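Local atomic coordinates of protein her-1 (Caenorhabditis elegans, PDB entry 1SZH), a protein that dictates male development in the nematode, inhibiting the function of TRA-2A and probably playing a direct role in cell signalling during sex determination. Residues E16-R21 and K53-V58; D71-C76 and L97-S102. The protein carries 2 engineered substitutions. All blocks are in the same frame, centred on the assembly; numbering follows the deposited sequence.

Contact 1. Residues E16-R21 and K53-V58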
loop_
_atom_site.group_PDB
_atom_site.type_symbol
_atom_site.label_atom_id
_atom_site.label_comp_id
_atom_site.label_asym_id
_atom_site.label_seq_id
_atom_site.Cartn_x
_atom_site.Cartn_y
_atom_site.Cartn_z
ATOM N N GLU A 16 -12.468 10.157 12.056
ATOM C CA GLU A 16 -12.574 10.789 13.376
ATOM C C GLU A 16 -11.494 10.318 14.349
ATOM O O GLU A 16 -10.998 11.101 15.170
ATOM C CB GLU A 16 -13.957 10.498 13.970
ATOM C CG GLU A 16 -15.107 11.124 13.180
ATOM C CD GLU A 16 -16.437 10.412 13.400
ATOM O OE1 GLU A 16 -16.559 9.668 14.396
ATOM O OE2 GLU A 16 -17.365 10.606 12.579
ATOM N N LYS A 17 -11.124 9.050 14.261
ATOM C CA LYS A 17 -10.128 8.478 15.156
ATOM C C LYS A 17 -8.697 8.700 14.730
ATOM O O LYS A 17 -7.783 8.659 15.546
ATOM C CB LYS A 17 -10.351 6.965 15.280
ATOM C CG LYS A 17 -11.666 6.606 15.979
ATOM C CD LYS A 17 -11.901 5.120 16.024
ATOM C CE LYS A 17 -13.136 4.810 16.894
ATOM N NZ LYS A 17 -13.451 3.357 16.902
ATOM N N CYS A 18 -8.501 8.986 13.451
ATOM C CA CYS A 18 -7.150 9.082 12.928
ATOM C C CYS A 18 -6.651 10.400 12.357
ATOM O O CYS A 18 -5.448 10.607 12.295
ATOM C CB CYS A 18 -6.992 8.026 11.836
ATOM S SG CYS A 18 -7.405 6.344 12.365
ATOM N N CYS A 19 -7.572 11.245 11.898
ATOM C CA CYS A 19 -7.230 12.529 11.293
ATOM C C CYS A 19 -7.616 13.715 12.176
ATOM O O CYS A 19 -8.520 13.599 13.006
ATOM C CB CYS A 19 -7.939 12.621 9.942
ATOM S SG CYS A 19 -7.466 11.141 9.008
ATOM N N THR A 20 -6.926 14.842 11.999
ATOM C CA THR A 20 -7.225 16.053 12.767
ATOM C C THR A 20 -8.571 16.594 12.307
ATOM O O THR A 20 -9.063 16.235 11.229
ATOM C CB THR A 20 -6.171 17.132 12.547
ATOM O OG1 THR A 20 -6.159 17.507 11.163
ATOM C CG2 THR A 20 -4.787 16.618 12.954
ATOM N N ARG A 21 -9.176 17.468 13.103
ATOM C CA ARG A 21 -10.475 18.025 12.737
ATOM C C ARG A 21 -10.515 18.674 11.363
ATOM O O ARG A 21 -11.472 18.491 10.613
ATOM C CB ARG A 21 -10.935 19.049 13.773
ATOM C CG ARG A 21 -11.076 18.504 15.175
ATOM C CD ARG A 21 -12.248 17.562 15.288
ATOM N NE ARG A 21 -12.387 17.028 16.653
ATOM C CZ ARG A 21 -13.347 16.187 17.018
ATOM N NH1 ARG A 21 -14.259 15.765 16.136
ATOM N NH2 ARG A 21 -13.387 15.796 18.261
ATOM N N LYS A 53 -1.631 3.619 9.089
ATOM C CA LYS A 53 -1.758 2.474 9.982
ATOM C C LYS A 53 -2.994 2.593 10.856
ATOM O O LYS A 53 -3.709 1.607 11.062
ATOM C CB LYS A 53 -0.491 2.364 10.830
ATOM C CG LYS A 53 0.727 2.110 9.966
ATOM C CD LYS A 53 1.989 2.012 10.776
ATOM C CE LYS A 53 3.175 1.681 9.879
ATOM N NZ LYS A 53 4.440 1.492 10.660
ATOM N N CYS A 54 -3.265 3.799 11.340
ATOM C CA CYS A 54 -4.451 4.027 12.164
ATOM C C CYS A 54 -5.713 3.712 11.326
ATOM O O CYS A 54 -6.623 3.006 11.782
ATOM C CB CYS A 54 -4.439 5.478 12.642
ATOM S SG CYS A 54 -5.785 5.949 13.762
ATOM N N LEU A 55 -5.789 4.249 10.105
ATOM C CA LEU A 55 -6.951 3.994 9.266
ATOM C C LEU A 55 -7.143 2.505 8.976
ATOM O O LEU A 55 -8.253 1.988 9.055
ATOM C CB LEU A 55 -6.871 4.793 7.947
ATOM C CG LEU A 55 -6.948 6.313 8.131
ATOM C CD1 LEU A 55 -6.734 6.954 6.744
ATOM C CD2 LEU A 55 -8.292 6.744 8.690
ATOM N N GLN A 56 -6.067 1.809 8.633
ATOM C CA GLN A 56 -6.188 0.380 8.362
ATOM C C GLN A 56 -6.732 -0.387 9.576
ATOM O O GLN A 56 -7.579 -1.272 9.441
ATOM C CB GLN A 56 -4.828 -0.191 7.977
ATOM C CG GLN A 56 -4.378 0.214 6.584
ATOM C CD GLN A 56 -4.128 -1.004 5.706
ATOM O OE1 GLN A 56 -3.360 -1.898 6.064
ATOM N NE2 GLN A 56 -4.762 -1.037 4.544
ATOM N N ASN A 57 -6.238 -0.012 10.752
ATOM C CA ASN A 57 -6.655 -0.667 11.984
ATOM C C ASN A 57 -8.140 -0.447 12.266
ATOM O O ASN A 57 -8.802 -1.345 12.790
ATOM C CB ASN A 57 -5.783 -0.189 13.161
ATOM C CG ASN A 57 -4.400 -0.843 13.177
ATOM O OD1 ASN A 57 -3.572 -0.558 14.058
ATOM N ND2 ASN A 57 -4.137 -1.711 12.203
ATOM N N VAL A 58 -8.686 0.724 11.924
ATOM C CA VAL A 58 -10.119 0.940 12.164
ATOM C C VAL A 58 -10.965 0.309 11.054
ATOM O O VAL A 58 -11.898 -0.441 11.323
ATOM C CB VAL A 58 -10.467 2.444 12.274
ATOM C CG1 VAL A 58 -11.983 2.616 12.464
ATOM C CG2 VAL A 58 -9.713 3.080 13.406
#
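Cys18 and Cys54 are joined by a disulfide, and Cys18 contributes the largest share of the surface buried between residues 16-21 and 53-58, with Cys54, Lys17, Val58 and Leu55 each adding less. The bridge spans Cys18 CA and Cys54 CA at 5.8 Å, and the CB-SG-SG-CB torsion of -81° sets the two CB-SG bonds nearly perpendicular. The half-cystines reach it differently. Cys54 swings its sulfur opposite its own backbone nitrogen (chi1 -177°), while Cys18 keeps its sulfur beside the nitrogen (chi1 -54°), where it meets that of Cys54. The CB of Cys18 itself faces the neighbouring helix and rests on a methyl of Leu55, with Cys18 CB to Leu55 CD2 at 3.6 Å; the next turn of the same helix meets the sulfur from another side, Cys18 SG lying 4.1 Å from Val58 CG2.

Cys18 ends helix 8-18, and at Cys19 the backbone leaves helical angles; Cys19 then forms a second disulfide, with Cys27 of helix 24-33. Helices 8-18, 24-33 and 47-59 meet here, consistent with an overhand three-helix bundle, and Leu55 also packs on Ala14 of the first helix and Met31 of the second. The case illustrates how a secreted protein with seven disulfides can place one at the very end of a helix, tying its last residue to a neighbouring helix just where the chain turns away.

Lys17 covers the outer side. Its methylene chain is extended beyond CG and runs obliquely over Val58, touching by mid-chain carbons, with Lys17 CD 4.0 Å from Val58 CG2. The ammonium takes no part in that contact, since NZ forms a salt bridge with Asp13 one turn back in its own helix.

Contact 2. Residues D71-C76 and L97-S102; sequences DDSVCC and LMTSPS
Met98 lays its side chain along the 3-10 segment 71-76, meeting Ser73, Cys76 and Asp72 through its CB, CG and CE. Its CB presses on Ser73 CB at 3.6 Å, where the two backbones come closest. One atom further out, Met98 CG lies 3.6 Å from Cys76 SG, a sulfur already bonded to Cys94. The chain then folds instead of extending, with bends at chi2 (-72°) and chi3 (-77°) that bring the terminal methyl round to the β-carbon of Asp72, Met98 CE to Asp72 CB being 3.5 Å.

The 3-10 geometry explains why this works. Each turn closes over three residues, as in the bond from Cys76 N to Ser73 O, so Ser73 and Cys76 fall on one face, and one methionine can span both. Beside it Thr99 adds a methyl: Thr99 CG2 is 3.9 Å from Ser73 CB. The threonine torsion (chi1 53°) turns OG1 back onto carbonyls of its own preceding helix, those of Lys95 and Asn96, and so leaves the methyl for the contact. Ser73 behaves likewise, its hydroxyl bonding Leu70 O, just before the segment.

Phe126 of helix 120-134 and Ile112 of helix 105-115 also touch Met98, which is thus buried among several elements of the fold. Of the Asp72 side chain it is CB that meets the methyl, while the carboxylate forms salt bridges with Arg130 and Arg133. With no hydrogen bond across the two segments, their cohesion comes from close packing of carbon and sulfur, and the side-chain polar atoms of Asp72, Ser73 and Thr99 bond to groups outside both.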
loop_
_atom_site.group_PDB
_atom_site.type_symbol
_atom_site.label_atom_id
_atom_site.label_comp_id
_atom_site.label_asym_id
_atom_site.label_seq_id
_atom_site.Cartn_x
_atom_site.Cartn_y
_atom_site.Cartn_z
ATOM N N ASP A 71 5.187 -0.802 5.010
ATOM C CA ASP A 71 6.547 -1.026 4.551
ATOM C C ASP A 71 6.638 -1.874 3.299
ATOM O O ASP A 71 7.622 -1.786 2.574
ATOM C CB ASP A 71 7.411 -1.685 5.637
ATOM C CG ASP A 71 7.553 -0.829 6.875
ATOM O OD1 ASP A 71 7.706 0.404 6.734
ATOM O OD2 ASP A 71 7.526 -1.399 7.987
ATOM N N ASP A 72 5.632 -2.699 3.035
ATOM C CA ASP A 72 5.667 -3.530 1.840
ATOM C C ASP A 72 5.604 -2.709 0.544
ATOM O O ASP A 72 5.915 -3.221 -0.538
ATOM C CB ASP A 72 4.506 -4.542 1.839
ATOM C CG ASP A 72 4.669 -5.642 2.884
ATOM O OD1 ASP A 72 5.635 -5.599 3.674
ATOM O OD2 ASP A 72 3.799 -6.543 2.918
ATOM N N SER A 73 5.238 -1.434 0.631
ATOM C CA SER A 73 5.164 -0.648 -0.593
ATOM C C SER A 73 6.536 -0.494 -1.247
ATOM O O SER A 73 6.625 -0.277 -2.458
ATOM C CB SER A 73 4.541 0.727 -0.324
ATOM O OG SER A 73 5.331 1.486 0.583
ATOM N N VAL A 74 7.607 -0.636 -0.470
ATOM C CA VAL A 74 8.949 -0.502 -1.049
ATOM C C VAL A 74 9.242 -1.640 -2.036
ATOM O O VAL A 74 10.071 -1.503 -2.935
ATOM C CB VAL A 74 10.032 -0.474 0.056
ATOM C CG1 VAL A 74 9.721 0.610 1.096
ATOM C CG2 VAL A 74 10.133 -1.816 0.707
ATOM N N CYS A 75 8.531 -2.748 -1.898
ATOM C CA CYS A 75 8.730 -3.902 -2.780
ATOM C C CYS A 75 8.296 -3.619 -4.217
ATOM O O CYS A 75 8.711 -4.281 -5.175
ATOM C CB CYS A 75 7.950 -5.095 -2.238
ATOM S SG CYS A 75 8.436 -5.611 -0.580
ATOM N N CYS A 76 7.442 -2.619 -4.371
ATOM C CA CYS A 76 6.931 -2.258 -5.685
ATOM C C CYS A 76 8.017 -1.878 -6.701
ATOM O O CYS A 76 7.798 -1.991 -7.909
ATOM C CB CYS A 76 5.987 -1.069 -5.537
ATOM S SG CYS A 76 4.449 -1.399 -4.696
ATOM N N LEU A 97 -1.306 1.822 -5.022
ATOM C CA LEU A 97 -2.182 0.869 -4.339
ATOM C C LEU A 97 -1.674 0.545 -2.947
ATOM O O LEU A 97 -2.448 0.518 -1.985
ATOM C CB LEU A 97 -2.275 -0.445 -5.140
ATOM C CG LEU A 97 -3.063 -0.389 -6.447
ATOM C CD1 LEU A 97 -2.743 -1.632 -7.304
ATOM C CD2 LEU A 97 -4.537 -0.299 -6.127
ATOM N N MET A 98 -0.376 0.299 -2.836
ATOM C CA MET A 98 0.192 -0.123 -1.557
ATOM C C MET A 98 0.280 0.956 -0.505
ATOM O O MET A 98 0.668 0.680 0.630
ATOM C CB MET A 98 1.573 -0.759 -1.792
ATOM C CG MET A 98 1.508 -2.039 -2.660
ATOM S SD MET A 98 0.779 -3.477 -1.800
ATOM C CE MET A 98 2.164 -3.984 -0.740
ATOM N N THR A 99 -0.065 2.187 -0.873
ATOM C CA THR A 99 -0.070 3.270 0.103
ATOM C C THR A 99 -1.495 3.849 0.276
ATOM O O THR A 99 -1.663 4.910 0.872
ATOM C CB THR A 99 0.924 4.406 -0.287
ATOM O OG1 THR A 99 0.662 4.837 -1.630
ATOM C CG2 THR A 99 2.369 3.919 -0.180
ATOM N N SER A 100 -2.507 3.135 -0.240
ATOM C CA SER A 100 -3.920 3.555 -0.166
ATOM C C SER A 100 -4.533 2.743 0.991
ATOM O O SER A 100 -4.883 1.582 0.831
ATOM C CB SER A 100 -4.620 3.259 -1.498
ATOM O OG SER A 100 -4.053 4.083 -2.510
ATOM N N PRO A 101 -4.696 3.369 2.164
ATOM C CA PRO A 101 -5.238 2.620 3.308
ATOM C C PRO A 101 -6.584 1.942 3.211
ATOM O O PRO A 101 -6.805 0.931 3.899
ATOM C CB PRO A 101 -5.178 3.637 4.449
ATOM C CG PRO A 101 -5.431 4.948 3.746
ATOM C CD PRO A 101 -4.546 4.799 2.497
ATOM N N SER A 102 -7.479 2.452 2.362
ATOM C CA SER A 102 -8.793 1.820 2.279
ATOM C C SER A 102 -8.933 0.695 1.257
ATOM O O SER A 102 -10.013 0.107 1.133
ATOM C CB SER A 102 -9.861 2.872 1.999
ATOM O OG SER A 102 -9.667 3.438 0.713
#

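Read from the N terminus, the two contacts follow in series, neither nested in nor crossing the other. Contact 1 closes a loop that leaves helix 8-18, passes through helix 24-33 and returns on helix 47-59, with the Cys19-Cys27 disulfide making a smaller loop inside it. The chain then runs on to the 3-10 segment, and contact 2 closes the next loop, around helix 85-97, near the middle of the molecule. Their centres lie about 17 Å apart, yet residues 53-58 and 97-102 touch: Gln56 NE2 makes a probable hydrogen bond of 2.9 Å with Pro101 O, and Leu55 packs against the same proline, joining the N-terminal helices to the central part of the fold.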